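Local coordinates for protein probable enoyl-CoA hydratase/isomerase (Mycobacterium abscessus, PDB 3SWX) that probably catalyses the hydration or isomerisation of enoyl-CoA thioesters, as a member of the crotonase-like enoyl-CoA hydratase/isomerase family, at residues B[14-25]-B[51-62]. Residues are numbered along the deposited sequence; the frame is centred on the assembly and turned at random.
Sequences RRDGYVLVIGLN and DTDLRAAVLYGE
Strands 19-24 and 56-61 run parallel, their axes 4.5 Å apart and inclined at 23°, pairing Val-19 with Ala-56 through Leu-24 with Gly-61. They are the two strands of a beta-alpha-beta crossover through helix 35-50, in the crotonase-fold sheet. Backbone bonds run unbroken from Arg-55 N on Tyr-18 O to Glu-62 N on Leu-24 O; between these, Ile-22 N to Val-58 O (2.8 Å) is almost straight. Leu-20, Ile-22, Leu-24, Ala-57 and Leu-59 share one face; there Tyr-48 of helix 35-50 packs on Leu-20 and Ala-57, Leu-45 on Ile-22, and Phe-33 and Phe-66 on Leu-24. CD1 of Leu-59 touches both Ile-22 CG2 and Leu-24 CD2. Val-19, Val-21, Val-58 and Tyr-60 occupy the other face, where Ala-201 and Gln-202 of helix 193-205 touch Val-19. At the start of the pair, the Arg-55 guanidinium lies flat over the Tyr-18 ring, planes 10° apart and CZ 3.9 Å from the ring centroid, a cation-pi stack. The extended Arg-55 chain lays CD over the same ring face, while its NH1 and NH2 reach the carbonyls of Ala-205 and Phe-262. Arg-15 NH2 meets Asp-51 OD1 in a salt bridge, modelled so short that its exact length is doubtful, and Leu-54 CD2 covers one guanidinium face, 3.7 Å from Arg-15 NH1. The other Asp-51 oxygen, OD2, accepts from Asp-53 N, closing an Asx turn. At the far end Tyr-60, its CG wedged between backbone N and carbonyl carbon (chi1 72°), folds its ring over Gly-23, whose CA makes a CH-pi contact 3.7 Å from the ring centroid. Its hydroxyl donates to the anti lone pair of Glu-62 OE2, an oxygen also salt-bridged to Arg-12. Arg-14 NH2 donates to Tyr-60 OH at 2.8 Å, the oxygen lying a little out of the guanidinium plane, while a water links Arg-14 NE to Val-21 O.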
loop_
_atom_site.group_PDB
_atom_site.type_symbol
_atom_site.label_atom_id
_atom_site.label_comp_id
_atom_site.label_asym_id
_atom_site.label_seq_id
_atom_site.Cartn_x
_atom_site.Cartn_y
_atom_site.Cartn_z
ATOM N N ARG B 14 15.883 -9.252 28.507
ATOM C CA ARG B 14 17.163 -9.906 28.343
ATOM C C ARG B 14 17.877 -9.282 27.170
ATOM O O ARG B 14 17.229 -8.633 26.324
ATOM C CB ARG B 14 16.980 -11.402 28.064
ATOM C CG ARG B 14 16.267 -12.184 29.152
ATOM C CD ARG B 14 15.870 -13.553 28.660
ATOM N NE ARG B 14 14.595 -13.534 27.946
ATOM C CZ ARG B 14 14.113 -14.538 27.211
ATOM N NH1 ARG B 14 14.795 -15.658 27.048
ATOM N NH2 ARG B 14 12.937 -14.416 26.619
ATOM N N ARG B 15 19.195 -9.499 27.122
ATOM C CA ARG B 15 20.049 -9.091 26.000
ATOM C C ARG B 15 20.745 -10.284 25.390
ATOM O O ARG B 15 21.300 -11.116 26.101
ATOM C CB ARG B 15 21.160 -8.172 26.468
ATOM C CG ARG B 15 20.772 -6.789 26.782
ATOM C CD ARG B 15 22.017 -5.931 26.789
ATOM N NE ARG B 15 21.721 -4.570 27.204
ATOM C CZ ARG B 15 22.450 -3.504 26.876
ATOM N NH1 ARG B 15 23.532 -3.607 26.101
ATOM N NH2 ARG B 15 22.083 -2.321 27.322
ATOM N N ASP B 16 20.734 -10.338 24.070
ATOM C CA ASP B 16 21.436 -11.337 23.304
ATOM C C ASP B 16 22.339 -10.556 22.361
ATOM O O ASP B 16 21.972 -10.244 21.207
ATOM C CB ASP B 16 20.410 -12.199 22.555
ATOM C CG ASP B 16 21.036 -13.323 21.751
ATOM O OD1 ASP B 16 22.249 -13.571 21.892
ATOM O OD2 ASP B 16 20.278 -13.964 20.981
ATOM N N GLY B 17 23.515 -10.200 22.887
ATOM C CA GLY B 17 24.491 -9.374 22.170
ATOM C C GLY B 17 23.938 -7.990 21.865
ATOM O O GLY B 17 23.577 -7.242 22.752
ATOM N N TYR B 18 23.839 -7.671 20.582
ATOM C CA TYR B 18 23.293 -6.392 20.129
ATOM C C TYR B 18 21.756 -6.341 20.125
ATOM O O TYR B 18 21.166 -5.322 19.777
ATOM C CB TYR B 18 23.765 -6.109 18.706
ATOM C CG TYR B 18 25.257 -5.968 18.515
ATOM C CD1 TYR B 18 25.959 -4.969 19.144
ATOM C CD2 TYR B 18 25.945 -6.819 17.659
ATOM C CE1 TYR B 18 27.331 -4.811 18.946
ATOM C CE2 TYR B 18 27.325 -6.676 17.447
ATOM C CZ TYR B 18 28.009 -5.670 18.094
ATOM O OH TYR B 18 29.364 -5.527 17.892
ATOM N N VAL B 19 21.095 -7.431 20.500
ATOM C CA VAL B 19 19.645 -7.492 20.398
ATOM C C VAL B 19 18.999 -7.430 21.776
ATOM O O VAL B 19 19.355 -8.211 22.653
ATOM C CB VAL B 19 19.193 -8.778 19.677
ATOM C CG1 VAL B 19 17.661 -8.905 19.700
ATOM C CG2 VAL B 19 19.710 -8.796 18.255
ATOM N N LEU B 20 18.051 -6.510 21.952
ATOM C CA LEU B 20 17.232 -6.441 23.164
ATOM C C LEU B 20 15.975 -7.287 23.005
ATOM O O LEU B 20 15.306 -7.228 21.962
ATOM C CB LEU B 20 16.802 -5.004 23.441
ATOM C CG LEU B 20 16.223 -4.710 24.829
ATOM C CD1 LEU B 20 17.307 -4.851 25.868
ATOM C CD2 LEU B 20 15.680 -3.274 24.856
ATOM N N VAL B 21 15.669 -8.082 24.018
ATOM C CA VAL B 21 14.491 -8.951 24.000
ATOM C C VAL B 21 13.587 -8.568 25.178
ATOM O O VAL B 21 13.948 -8.744 26.335
ATOM C CB VAL B 21 14.891 -10.459 24.059
ATOM C CG1 VAL B 21 13.675 -11.368 23.952
ATOM C CG2 VAL B 21 15.874 -10.815 22.941
ATOM N N ILE B 22 12.409 -8.037 24.862
ATOM C CA ILE B 22 11.481 -7.549 25.866
ATOM C C ILE B 22 10.258 -8.411 25.835
ATOM O O ILE B 22 9.629 -8.570 24.770
ATOM C CB ILE B 22 11.014 -6.110 25.567
ATOM C CG1 ILE B 22 12.214 -5.154 25.467
ATOM C CG2 ILE B 22 9.977 -5.639 26.620
ATOM C CD1 ILE B 22 11.864 -3.810 24.759
ATOM N N GLY B 23 9.912 -8.967 26.997
ATOM C CA GLY B 23 8.735 -9.814 27.124
ATOM C C GLY B 23 7.671 -9.147 27.981
ATOM O O GLY B 23 7.941 -8.770 29.123
ATOM N N LEU B 24 6.479 -8.951 27.419
ATOM C CA LEU B 24 5.348 -8.538 28.233
ATOM C C LEU B 24 5.166 -9.632 29.269
ATOM O O LEU B 24 5.111 -10.823 28.938
ATOM C CB LEU B 24 4.074 -8.347 27.405
ATOM C CG LEU B 24 4.129 -7.401 26.185
ATOM C CD1 LEU B 24 2.756 -7.366 25.504
ATOM C CD2 LEU B 24 4.617 -5.977 26.567
ATOM N N ASN B 25 5.088 -9.254 30.532
ATOM C CA ASN B 25 5.131 -10.269 31.582
ATOM C C ASN B 25 4.052 -10.096 32.654
ATOM O O ASN B 25 4.365 -9.994 33.833
ATOM C CB ASN B 25 6.554 -10.328 32.195
ATOM C CG ASN B 25 6.755 -11.559 33.070
ATOM O OD1 ASN B 25 6.084 -12.570 32.879
ATOM N ND2 ASN B 25 7.654 -11.471 34.036
ATOM N N ASP B 51 20.513 3.673 23.849
ATOM C CA ASP B 51 21.618 2.752 24.054
ATOM C C ASP B 51 22.319 2.377 22.744
ATOM O O ASP B 51 21.820 1.546 21.969
ATOM C CB ASP B 51 21.115 1.485 24.727
ATOM C CG ASP B 51 22.244 0.604 25.202
ATOM O OD1 ASP B 51 22.052 -0.121 26.193
ATOM O OD2 ASP B 51 23.336 0.665 24.604
ATOM N N THR B 52 23.509 2.924 22.526
ATOM C CA THR B 52 24.212 2.714 21.263
ATOM C C THR B 52 24.788 1.285 21.097
ATOM O O THR B 52 25.255 0.920 20.006
ATOM C CB THR B 52 25.348 3.726 21.106
ATOM O OG1 THR B 52 26.279 3.528 22.163
ATOM C CG2 THR B 52 24.819 5.176 21.160
ATOM N N ASP B 53 24.770 0.481 22.161
ATOM C CA ASP B 53 25.192 -0.916 22.053
ATOM C C ASP B 53 24.103 -1.788 21.411
ATOM O O ASP B 53 24.375 -2.927 21.020
ATOM C CB ASP B 53 25.514 -1.509 23.429
ATOM C CG ASP B 53 26.827 -1.021 23.997
ATOM O OD1 ASP B 53 27.650 -0.437 23.251
ATOM O OD2 ASP B 53 27.039 -1.243 25.208
ATOM N N LEU B 54 22.881 -1.275 21.310
ATOM C CA LEU B 54 21.765 -2.080 20.827
ATOM C C LEU B 54 21.419 -1.718 19.390
ATOM O O LEU B 54 21.326 -0.547 19.041
ATOM C CB LEU B 54 20.566 -1.935 21.757
ATOM C CG LEU B 54 20.849 -2.399 23.191
ATOM C CD1 LEU B 54 19.660 -2.086 24.126
ATOM C CD2 LEU B 54 21.219 -3.907 23.255
ATOM N N ARG B 55 21.231 -2.743 18.568
ATOM C CA ARG B 55 21.014 -2.568 17.142
ATOM C C ARG B 55 19.629 -3.007 16.659
ATOM O O ARG B 55 19.265 -2.711 15.525
ATOM C CB ARG B 55 22.083 -3.360 16.377
ATOM C CG ARG B 55 23.514 -2.911 16.674
ATOM C CD ARG B 55 24.542 -3.684 15.867
ATOM N NE ARG B 55 25.870 -3.090 16.046
ATOM C CZ ARG B 55 26.948 -3.386 15.314
ATOM N NH1 ARG B 55 26.886 -4.276 14.335
ATOM N NH2 ARG B 55 28.094 -2.768 15.541
ATOM N N ALA B 56 18.901 -3.741 17.502
ATOM C CA ALA B 56 17.571 -4.273 17.193
ATOM C C ALA B 56 16.863 -4.635 18.495
ATOM O O ALA B 56 17.509 -4.864 19.510
ATOM C CB ALA B 56 17.670 -5.483 16.307
ATOM N N ALA B 57 15.540 -4.654 18.473
ATOM C CA ALA B 57 14.766 -5.057 19.631
ATOM C C ALA B 57 13.610 -5.980 19.200
ATOM O O ALA B 57 12.970 -5.751 18.169
ATOM C CB ALA B 57 14.230 -3.836 20.411
ATOM N N VAL B 58 13.341 -6.979 20.042
ATOM C CA VAL B 58 12.296 -7.979 19.830
ATOM C C VAL B 58 11.306 -7.861 20.976
ATOM O O VAL B 58 11.708 -7.857 22.128
ATOM C CB VAL B 58 12.893 -9.386 19.800
ATOM C CG1 VAL B 58 11.811 -10.443 19.825
ATOM C CG2 VAL B 58 13.740 -9.556 18.557
ATOM N N LEU B 59 10.016 -7.736 20.648
ATOM C CA LEU B 59 8.951 -7.625 21.629
ATOM C C LEU B 59 7.974 -8.782 21.417
ATOM O O LEU B 59 7.529 -9.032 20.290
ATOM C CB LEU B 59 8.221 -6.285 21.479
ATOM C CG LEU B 59 6.990 -6.045 22.372
ATOM C CD1 LEU B 59 7.351 -6.090 23.855
ATOM C CD2 LEU B 59 6.376 -4.688 22.009
ATOM N N TYR B 60 7.697 -9.508 22.501
ATOM C CA TYR B 60 6.807 -10.675 22.493
ATOM C C TYR B 60 6.053 -10.635 23.819
ATOM O O TYR B 60 6.264 -9.723 24.633
ATOM C CB TYR B 60 7.606 -11.982 22.344
ATOM C CG TYR B 60 8.367 -12.330 23.592
ATOM C CD1 TYR B 60 9.536 -11.644 23.928
ATOM C CD2 TYR B 60 7.901 -13.323 24.465
ATOM C CE1 TYR B 60 10.208 -11.931 25.081
ATOM C CE2 TYR B 60 8.573 -13.619 25.611
ATOM C CZ TYR B 60 9.730 -12.922 25.918
ATOM O OH TYR B 60 10.411 -13.206 27.075
ATOM N N GLY B 61 5.163 -11.596 24.028
ATOM C CA GLY B 61 4.441 -11.722 25.292
ATOM C C GLY B 61 4.683 -13.069 25.962
ATOM O O GLY B 61 4.693 -14.073 25.284
ATOM N N GLU B 62 4.877 -13.083 27.288
ATOM C CA GLU B 62 4.964 -14.345 28.060
ATOM C C GLU B 62 3.576 -14.957 28.239
ATOM O O GLU B 62 2.573 -14.249 28.194
ATOM C CB GLU B 62 5.599 -14.107 29.440
ATOM C CG GLU B 62 7.126 -13.791 29.421
ATOM C CD GLU B 62 7.984 -15.045 29.246
ATOM O OE1 GLU B 62 7.591 -16.102 29.781
ATOM O OE2 GLU B 62 9.044 -14.983 28.575
HETATM O O HOH W 1 12.958 -11.141 27.562
#